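Local coordinates for nonsense-mediated mRNA decay protein 2 (Saccharomyces cerevisiae, PDB 4LUN) that takes part in nonsense-mediated decay of mRNAs carrying premature stop codons and interacts through its C-terminus with NAM7/UPF1, at residues N241-T246 against I297-F302; T251-K256 against L286-R291; R188-Y193 against T201-A206. All coordinates share one frame; numbering follows the deposited sequence.

Interaction 1. Residues N241-T246 against I297-F302; sequences NFIDAT and ITLGEF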
loop_
_atom_site.group_PDB
_atom_site.type_symbol
_atom_site.label_atom_id
_atom_site.label_comp_id
_atom_site.label_asym_id
_atom_site.label_seq_id
_atom_site.Cartn_x
_atom_site.Cartn_y
_atom_site.Cartn_z
ATOM N N ASN A 241 -3.672 17.549 3.270
ATOM C CA ASN A 241 -2.406 18.200 2.942
ATOM C C ASN A 241 -1.871 17.785 1.575
ATOM O O ASN A 241 -1.344 18.609 0.831
ATOM C CB ASN A 241 -1.353 17.912 4.002
ATOM C CG ASN A 241 -1.457 18.854 5.177
ATOM O OD1 ASN A 241 -1.102 20.028 5.071
ATOM N ND2 ASN A 241 -1.962 18.353 6.299
ATOM N N PHE A 242 -2.024 16.509 1.255
ATOM C CA PHE A 242 -1.544 15.989 -0.022
ATOM C C PHE A 242 -2.374 16.582 -1.144
ATOM O O PHE A 242 -1.869 16.877 -2.223
ATOM C CB PHE A 242 -1.621 14.461 -0.024
ATOM C CG PHE A 242 -0.969 13.831 -1.221
ATOM C CD1 PHE A 242 0.409 13.651 -1.270
ATOM C CD2 PHE A 242 -1.736 13.414 -2.283
ATOM C CE1 PHE A 242 1.009 13.072 -2.375
ATOM C CE2 PHE A 242 -1.150 12.838 -3.402
ATOM C CZ PHE A 242 0.234 12.659 -3.441
ATOM N N ILE A 243 -3.662 16.754 -0.896
ATOM C CA ILE A 243 -4.534 17.340 -1.905
ATOM C C ILE A 243 -4.178 18.807 -2.164
ATOM O O ILE A 243 -4.150 19.243 -3.317
ATOM C CB ILE A 243 -6.015 17.175 -1.522
ATOM C CG1 ILE A 243 -6.420 15.710 -1.614
ATOM C CG2 ILE A 243 -6.897 18.016 -2.449
ATOM C CD1 ILE A 243 -7.801 15.444 -1.041
ATOM N N ASP A 244 -3.881 19.563 -1.105
ATOM C CA ASP A 244 -3.470 20.958 -1.272
ATOM C C ASP A 244 -2.245 21.009 -2.178
ATOM O O ASP A 244 -2.149 21.849 -3.070
ATOM C CB ASP A 244 -3.114 21.587 0.085
ATOM C CG ASP A 244 -4.289 22.290 0.749
ATOM O OD1 ASP A 244 -5.346 22.458 0.105
ATOM O OD2 ASP A 244 -4.144 22.703 1.922
ATOM N N ALA A 245 -1.310 20.101 -1.930
ATOM C CA ALA A 245 -0.058 20.043 -2.682
ATOM C C ALA A 245 -0.301 19.655 -4.122
ATOM O O ALA A 245 0.308 20.215 -5.036
ATOM C CB ALA A 245 0.908 19.067 -2.033
ATOM N N THR A 246 -1.186 18.679 -4.319
ATOM C CA THR A 246 -1.513 18.204 -5.663
ATOM C C THR A 246 -2.244 19.287 -6.464
ATOM O O THR A 246 -1.952 19.514 -7.643
ATOM C CB THR A 246 -2.368 16.922 -5.574
ATOM O OG1 THR A 246 -1.609 15.899 -4.919
ATOM C CG2 THR A 246 -2.769 16.435 -6.959
ATOM N N ILE A 297 -8.620 15.604 -10.223
ATOM C CA ILE A 297 -10.042 15.419 -10.495
ATOM C C ILE A 297 -10.610 14.300 -9.626
ATOM O O ILE A 297 -11.672 14.445 -9.018
ATOM C CB ILE A 297 -10.292 15.160 -11.995
ATOM C CG1 ILE A 297 -10.121 16.475 -12.772
ATOM C CG2 ILE A 297 -11.681 14.564 -12.217
ATOM C CD1 ILE A 297 -10.138 16.307 -14.255
ATOM N N THR A 298 -9.873 13.202 -9.543
ATOM C CA THR A 298 -10.293 12.053 -8.751
ATOM C C THR A 298 -10.359 12.401 -7.268
ATOM O O THR A 298 -11.326 12.051 -6.568
ATOM C CB THR A 298 -9.333 10.880 -8.972
ATOM O OG1 THR A 298 -9.407 10.458 -10.345
ATOM C CG2 THR A 298 -9.689 9.702 -8.061
ATOM N N LEU A 299 -9.329 13.088 -6.776
ATOM C CA LEU A 299 -9.301 13.458 -5.357
ATOM C C LEU A 299 -10.437 14.416 -5.049
ATOM O O LEU A 299 -11.106 14.302 -4.013
ATOM C CB LEU A 299 -7.951 14.074 -4.977
ATOM C CG LEU A 299 -6.789 13.081 -4.970
ATOM C CD1 LEU A 299 -5.438 13.794 -5.028
ATOM C CD2 LEU A 299 -6.867 12.175 -3.753
ATOM N N GLY A 300 -10.660 15.363 -5.956
ATOM C CA GLY A 300 -11.729 16.324 -5.781
ATOM C C GLY A 300 -13.095 15.675 -5.771
ATOM O O GLY A 300 -13.940 16.032 -4.952
ATOM N N GLU A 301 -13.320 14.732 -6.675
ATOM C CA GLU A 301 -14.594 14.020 -6.718
ATOM C C GLU A 301 -14.839 13.270 -5.413
ATOM O O GLU A 301 -15.914 13.374 -4.825
ATOM C CB GLU A 301 -14.628 13.034 -7.885
ATOM C CG GLU A 301 -14.880 13.684 -9.244
ATOM C CD GLU A 301 -14.729 12.717 -10.409
ATOM O OE1 GLU A 301 -15.066 13.107 -11.549
ATOM O OE2 GLU A 301 -14.271 11.572 -10.188
ATOM N N PHE A 302 -13.830 12.533 -4.960
ATOM C CA PHE A 302 -13.959 11.705 -3.763
ATOM C C PHE A 302 -14.276 12.542 -2.529
ATOM O O PHE A 302 -15.199 12.225 -1.763
ATOM C CB PHE A 302 -12.682 10.886 -3.528
ATOM C CG PHE A 302 -12.807 9.888 -2.409
ATOM C CD1 PHE A 302 -13.158 8.573 -2.677
ATOM C CD2 PHE A 302 -12.592 10.266 -1.096
ATOM C CE1 PHE A 302 -13.279 7.653 -1.648
ATOM C CE2 PHE A 302 -12.715 9.348 -0.066
ATOM C CZ PHE A 302 -13.062 8.048 -0.347
#

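Interaction 2. Residues T251-K256 against L286-R291; sequences TELHKK and LPIFIR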
loop_
_atom_site.group_PDB
_atom_site.type_symbol
_atom_site.label_atom_id
_atom_site.label_comp_id
_atom_site.label_asym_id
_atom_site.label_seq_id
_atom_site.Cartn_x
_atom_site.Cartn_y
_atom_site.Cartn_z
ATOM N N THR A 251 -1.978 23.393 -10.662
ATOM C CA THR A 251 -2.174 24.779 -11.078
ATOM C C THR A 251 -0.901 25.351 -11.682
ATOM O O THR A 251 -0.947 26.043 -12.691
ATOM C CB THR A 251 -2.602 25.626 -9.880
ATOM O OG1 THR A 251 -3.918 25.217 -9.486
ATOM C CG2 THR A 251 -2.622 27.102 -10.235
ATOM N N GLU A 252 0.233 25.065 -11.055
ATOM C CA GLU A 252 1.526 25.522 -11.572
ATOM C C GLU A 252 1.786 24.969 -12.970
ATOM O O GLU A 252 2.199 25.694 -13.899
ATOM C CB GLU A 252 2.652 25.059 -10.641
ATOM C CG GLU A 252 4.050 25.437 -11.147
ATOM C CD GLU A 252 5.183 24.738 -10.392
ATOM O OE1 GLU A 252 4.916 23.765 -9.653
ATOM O OE2 GLU A 252 6.349 25.156 -10.557
ATOM N N LEU A 253 1.528 23.678 -13.122
ATOM C CA LEU A 253 1.758 23.007 -14.401
ATOM C C LEU A 253 0.782 23.503 -15.450
ATOM O O LEU A 253 1.159 23.660 -16.602
ATOM C CB LEU A 253 1.656 21.487 -14.262
ATOM C CG LEU A 253 2.846 20.888 -13.509
ATOM C CD1 LEU A 253 2.560 19.455 -13.099
ATOM C CD2 LEU A 253 4.067 20.934 -14.404
ATOM N N HIS A 254 -0.454 23.759 -15.037
ATOM C CA HIS A 254 -1.497 24.246 -15.934
ATOM C C HIS A 254 -1.086 25.574 -16.559
ATOM O O HIS A 254 -1.207 25.784 -17.775
ATOM C CB HIS A 254 -2.801 24.415 -15.139
ATOM C CG HIS A 254 -3.888 25.097 -15.898
ATOM N ND1 HIS A 254 -4.238 26.413 -15.694
ATOM C CD2 HIS A 254 -4.707 24.641 -16.881
ATOM C CE1 HIS A 254 -5.221 26.741 -16.513
ATOM N NE2 HIS A 254 -5.526 25.675 -17.242
ATOM N N LYS A 255 -0.586 26.474 -15.719
ATOM C CA LYS A 255 -0.120 27.771 -16.192
ATOM C C LYS A 255 1.043 27.620 -17.168
ATOM O O LYS A 255 1.077 28.304 -18.200
ATOM C CB LYS A 255 0.287 28.650 -15.006
ATOM C CG LYS A 255 -0.902 29.182 -14.242
ATOM C CD LYS A 255 -0.478 29.947 -12.990
ATOM C CE LYS A 255 -1.688 30.288 -12.127
ATOM N NZ LYS A 255 -1.322 30.317 -10.679
ATOM N N LYS A 256 1.983 26.728 -16.854
ATOM C CA LYS A 256 3.133 26.497 -17.741
ATOM C C LYS A 256 2.759 25.853 -19.072
ATOM O O LYS A 256 3.245 26.277 -20.127
ATOM C CB LYS A 256 4.198 25.628 -17.066
ATOM C CG LYS A 256 4.909 26.265 -15.886
ATOM C CD LYS A 256 6.002 25.323 -15.365
ATOM C CE LYS A 256 6.706 25.900 -14.139
ATOM N NZ LYS A 256 7.245 24.830 -13.242
ATOM N N LEU A 286 3.831 18.090 -20.459
ATOM C CA LEU A 286 2.437 17.658 -20.600
ATOM C C LEU A 286 2.078 16.359 -19.853
ATOM O O LEU A 286 1.060 16.319 -19.148
ATOM C CB LEU A 286 2.027 17.583 -22.080
ATOM C CG LEU A 286 0.565 17.187 -22.326
ATOM C CD1 LEU A 286 -0.404 18.224 -21.787
ATOM C CD2 LEU A 286 0.289 16.921 -23.795
ATOM N N PRO A 287 2.909 15.304 -19.972
ATOM C CA PRO A 287 2.565 14.077 -19.244
ATOM C C PRO A 287 2.526 14.281 -17.731
ATOM O O PRO A 287 1.733 13.632 -17.048
ATOM C CB PRO A 287 3.711 13.120 -19.611
ATOM C CG PRO A 287 4.262 13.639 -20.862
ATOM C CD PRO A 287 4.131 15.127 -20.777
ATOM N N ILE A 288 3.370 15.166 -17.209
ATOM C CA ILE A 288 3.353 15.454 -15.778
ATOM C C ILE A 288 2.066 16.187 -15.447
ATOM O O ILE A 288 1.414 15.895 -14.444
ATOM C CB ILE A 288 4.535 16.336 -15.365
ATOM C CG1 ILE A 288 5.848 15.731 -15.874
ATOM C CG2 ILE A 288 4.569 16.498 -13.866
ATOM C CD1 ILE A 288 7.057 16.617 -15.632
ATOM N N PHE A 289 1.709 17.167 -16.277
ATOM C CA PHE A 289 0.455 17.892 -16.068
ATOM C C PHE A 289 -0.720 16.930 -16.083
ATOM O O PHE A 289 -1.609 17.015 -15.236
ATOM C CB PHE A 289 0.249 18.946 -17.156
ATOM C CG PHE A 289 -1.145 19.537 -17.171
ATOM C CD1 PHE A 289 -1.580 20.344 -16.138
ATOM C CD2 PHE A 289 -2.013 19.286 -18.222
ATOM C CE1 PHE A 289 -2.854 20.883 -16.145
ATOM C CE2 PHE A 289 -3.297 19.833 -18.224
ATOM C CZ PHE A 289 -3.702 20.636 -17.190
ATOM N N ILE A 290 -0.731 16.018 -17.055
ATOM C CA ILE A 290 -1.852 15.086 -17.158
ATOM C C ILE A 290 -1.952 14.190 -15.914
ATOM O O ILE A 290 -3.052 13.901 -15.448
ATOM C CB ILE A 290 -1.801 14.237 -18.467
ATOM C CG1 ILE A 290 -1.989 15.130 -19.699
ATOM C CG2 ILE A 290 -2.840 13.114 -18.432
ATOM C CD1 ILE A 290 -3.206 16.027 -19.640
ATOM N N ARG A 291 -0.817 13.755 -15.368
ATOM C CA ARG A 291 -0.856 12.969 -14.135
ATOM C C ARG A 291 -1.481 13.759 -12.983
ATOM O O ARG A 291 -2.337 13.256 -12.253
ATOM C CB ARG A 291 0.550 12.488 -13.746
ATOM C CG ARG A 291 1.009 11.265 -14.535
ATOM C CD ARG A 291 2.228 10.607 -13.893
ATOM N NE ARG A 291 3.416 11.452 -13.982
ATOM C CZ ARG A 291 4.221 11.505 -15.038
ATOM N NH1 ARG A 291 3.972 10.762 -16.109
ATOM N NH2 ARG A 291 5.285 12.294 -15.019
#

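Interaction 3. Residues R188-Y193 against T201-A206; sequences REILNY and TTIATA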
loop_
_atom_site.group_PDB
_atom_site.type_symbol
_atom_site.label_atom_id
_atom_site.label_comp_id
_atom_site.label_asym_id
_atom_site.label_seq_id
_atom_site.Cartn_x
_atom_site.Cartn_y
_atom_site.Cartn_z
ATOM N N ARG A 188 2.954 8.568 4.611
ATOM C CA ARG A 188 3.770 9.786 4.597
ATOM C C ARG A 188 5.110 9.571 3.895
ATOM O O ARG A 188 5.648 10.490 3.256
ATOM C CB ARG A 188 4.004 10.329 6.006
ATOM C CG ARG A 188 4.490 11.774 5.971
ATOM C CD ARG A 188 4.007 12.566 7.160
ATOM N NE ARG A 188 4.845 12.341 8.328
ATOM C CZ ARG A 188 4.875 13.148 9.382
ATOM N NH1 ARG A 188 4.119 14.236 9.407
ATOM N NH2 ARG A 188 5.666 12.868 10.407
ATOM N N GLU A 189 5.651 8.366 4.023
ATOM C CA GLU A 189 6.883 8.008 3.326
ATOM C C GLU A 189 6.653 7.850 1.817
ATOM O O GLU A 189 7.249 8.563 1.026
ATOM C CB GLU A 189 7.505 6.732 3.923
ATOM C CG GLU A 189 8.674 6.121 3.107
ATOM C CD GLU A 189 10.023 6.790 3.368
ATOM O OE1 GLU A 189 10.048 7.851 4.029
ATOM O OE2 GLU A 189 11.065 6.241 2.919
ATOM N N ILE A 190 5.783 6.924 1.426
ATOM C CA ILE A 190 5.674 6.560 0.011
ATOM C C ILE A 190 5.052 7.648 -0.875
ATOM O O ILE A 190 5.338 7.720 -2.066
ATOM C CB ILE A 190 4.979 5.187 -0.184
ATOM C CG1 ILE A 190 3.500 5.240 0.236
ATOM C CG2 ILE A 190 5.759 4.086 0.574
ATOM C CD1 ILE A 190 2.816 3.861 0.161
ATOM N N LEU A 191 4.235 8.522 -0.299
ATOM C CA LEU A 191 3.661 9.592 -1.095
ATOM C C LEU A 191 4.692 10.660 -1.431
ATOM O O LEU A 191 4.452 11.507 -2.295
ATOM C CB LEU A 191 2.482 10.232 -0.369
ATOM C CG LEU A 191 1.268 9.320 -0.237
ATOM C CD1 LEU A 191 0.170 10.047 0.532
ATOM C CD2 LEU A 191 0.764 8.912 -1.604
ATOM N N ASN A 192 5.840 10.598 -0.757
ATOM C CA ASN A 192 6.823 11.676 -0.847
ATOM C C ASN A 192 8.143 11.281 -1.514
ATOM O O ASN A 192 9.203 11.831 -1.208
ATOM C CB ASN A 192 7.069 12.287 0.535
ATOM C CG ASN A 192 5.911 13.171 0.992
ATOM O OD1 ASN A 192 5.747 14.291 0.506
ATOM N ND2 ASN A 192 5.098 12.665 1.913
ATOM N N TYR A 193 8.080 10.330 -2.434
ATOM C CA TYR A 193 9.246 10.046 -3.262
ATOM C C TYR A 193 9.040 10.694 -4.626
ATOM O O TYR A 193 8.142 10.300 -5.373
ATOM C CB TYR A 193 9.461 8.548 -3.426
ATOM C CG TYR A 193 10.620 8.211 -4.344
ATOM C CD1 TYR A 193 11.937 8.463 -3.962
ATOM C CD2 TYR A 193 10.398 7.640 -5.587
ATOM C CE1 TYR A 193 13.002 8.155 -4.809
ATOM C CE2 TYR A 193 11.451 7.335 -6.438
ATOM C CZ TYR A 193 12.752 7.592 -6.043
ATOM O OH TYR A 193 13.798 7.271 -6.905
ATOM N N THR A 201 0.823 10.445 -6.813
ATOM C CA THR A 201 -0.579 10.851 -6.688
ATOM C C THR A 201 -1.480 9.648 -6.973
ATOM O O THR A 201 -2.590 9.563 -6.442
ATOM C CB THR A 201 -0.972 12.037 -7.604
ATOM O OG1 THR A 201 -0.775 11.674 -8.971
ATOM C CG2 THR A 201 -0.181 13.303 -7.285
ATOM N N THR A 202 -1.015 8.718 -7.801
ATOM C CA THR A 202 -1.806 7.519 -8.078
ATOM C C THR A 202 -1.843 6.513 -6.920
ATOM O O THR A 202 -2.741 5.670 -6.850
ATOM C CB THR A 202 -1.392 6.823 -9.394
ATOM O OG1 THR A 202 -0.158 6.111 -9.206
ATOM C CG2 THR A 202 -1.239 7.854 -10.504
ATOM N N ILE A 203 -0.879 6.582 -6.005
ATOM C CA ILE A 203 -0.954 5.768 -4.788
ATOM C C ILE A 203 -2.115 6.307 -3.946
ATOM O O ILE A 203 -2.914 5.552 -3.375
ATOM C CB ILE A 203 0.348 5.867 -3.964
ATOM C CG1 ILE A 203 1.543 5.332 -4.737
ATOM C CG2 ILE A 203 0.222 5.094 -2.657
ATOM C CD1 ILE A 203 2.873 5.662 -4.042
ATOM N N ALA A 204 -2.211 7.630 -3.884
ATOM C CA ALA A 204 -3.231 8.269 -3.059
ATOM C C ALA A 204 -4.620 7.936 -3.585
ATOM O O ALA A 204 -5.509 7.595 -2.806
ATOM C CB ALA A 204 -3.031 9.759 -3.047
ATOM N N THR A 205 -4.804 8.040 -4.901
ATOM C CA THR A 205 -6.123 7.775 -5.478
ATOM C C THR A 205 -6.495 6.300 -5.398
ATOM O O THR A 205 -7.646 5.952 -5.138
ATOM C CB THR A 205 -6.253 8.292 -6.931
ATOM O OG1 THR A 205 -5.246 7.693 -7.753
ATOM C CG2 THR A 205 -6.049 9.772 -6.954
ATOM N N ALA A 206 -5.520 5.428 -5.613
ATOM C CA ALA A 206 -5.779 3.998 -5.503
ATOM C C ALA A 206 -6.168 3.636 -4.085
ATOM O O ALA A 206 -7.001 2.755 -3.871
ATOM C CB ALA A 206 -4.558 3.185 -5.934
#

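Interaction 1. Residues N241-T246 against I297-F302
Leu-299 lies alongside Ile-243, pointing the opposite way, and meets its CG1 with CB and both methyl groups. CG1 of Ile-243 is 4.0 Å from CD1 of Leu-299 and equally far from its CB. CD2 of Leu-299 comes to 4.2 Å from the same CG1. The two side chains slide past each other with no polar atom between them. CG of Leu-299 sits beside its backbone N, opposite the carbonyl carbon (chi1 -70°), and the branched end is carried alongside Ile-243.

The contact joins helices 231-271 and 277-303, the last two of the all-helical, HEAT-repeat-like N-terminal MIF4G region of Upf2. They run in roughly opposite directions here.

One turn on from Ile-243, Thr-246 offers only its methyl group to Leu-299, with CG2 4.2 Å from CD1. Its hydroxyl is used within its own helix. OG1 of Thr-246 donates to O of Phe-242 at 2.9 Å, from above the carbonyl plane. The backbone N of Thr-246 reaches the same oxygen from the opposite face. This bond satisfies the buried hydroxyl and holds the methyl group in its place. Leu-299 also packs on Ile-208 of helix 201-210, and Thr-246 on Phe-292.

Interaction 2. Residues T251-K256 against L286-R291
Phe-289 reaches past Leu-253 to His-254. Its CB is 4.1 Å from CB of Leu-253. CD1 lies 3.9 Å from that same CB, which stands at the edge of the phenyl ring. CE1 comes to 3.6 Å from CA of His-254 and also touches its CB. The tip, CZ, is 4.1 Å from CD2 of His-254 and lies at the edge of the imidazole, near its plane. The two aromatic side chains lie side by side and point the same way. CG of Phe-289 is anti to the backbone N (chi1 168°), which brings the ring in beside the other helix.

Helices 231-271 and 277-303 form an antiparallel helical hairpin. Their axes come within 9.3 Å here, with 140° between their directions. With an alanine here in place of Phe-289, a gap would probably open beside the backbone of His-254, and the imidazole would lose the ring edge beside its CD2.

Beyond its CB, Leu-253 extends to Ile-288. Its CD1 meets CG2 of Ile-288 at 3.7 Å, and the two side chains cross at about a right angle. Helix 277-303 is kinked at this point, where the backbone N atoms of Pro-287 and Ile-288 lack a bond to the preceding turn. The polar end of His-254 turns to the C-terminal tag, with NE2 hydrogen-bonded to O of His-311.

Interaction 3. Residues R188-Y193 against T201-A206
Glu-189 O takes two hydrogen bonds just before Ile-190 and Leu-191 meet Ile-203. One comes from N of Asn-192 at 3.1 Å, the other from ND2 of Asn-122. The first belongs to the tight turning of the chain that follows. Ile-190 to Tyr-193 form a type I beta turn there. Ile-190 and Leu-191 are both buried against the first turn of helix 201-210.

Ile-203 meets both. Its CG2 is 4.0 Å from CD1 of Ile-190, and the two side chains cross obliquely. CG1 of Ile-190 lies between its own backbone N and carbonyl carbon (chi1 67°), and this crowded position helps to put CD1 where it meets CG2 of Ile-203. CD1 of Ile-203 passes close to the backbone as well, 3.8 Å from O of Ile-190.

Leu-191 makes its part of the contact with a single methyl group. Its CD2 is 3.9 Å from CB of Ile-203 and also touches CG2 of that residue. The same methyl reaches the next residue along the helix, with N of Ala-204 at 4.0 Å and CB of Ala-204 at 4.1 Å. The carbonyl of Leu-191 accepts a hydrogen bond from OG1 of Thr-200, so the turn is also tied to the residue just before helix 201-210.

In the MIF4G fold this corner lies among several helices. Ile-190 packs on Val-140 of helix 130-152, while Leu-191 and Ala-204 both rest on Phe-242 of helix 231-271.

How the interactions relate
From the N terminus, interaction 3 comes first. It closes the short loop of seven residues between 188-193 and 201-206, and it is complete before the other two begin. Interaction 1 then opens on helix 231-271 and closes on helix 277-303, with 50 residues between its segments. Interaction 2 is nested inside that loop, nearer the turn of the same hairpin, with centres about 15 Å apart. Interactions 1 and 3 touch: CE2 of Phe-242 is 3.6 Å from CB of Ala-204, and Thr-246 packs on Thr-201. The paired helices 231-271 and 277-303 are thus joined to helix 201-210 and the preceding turn.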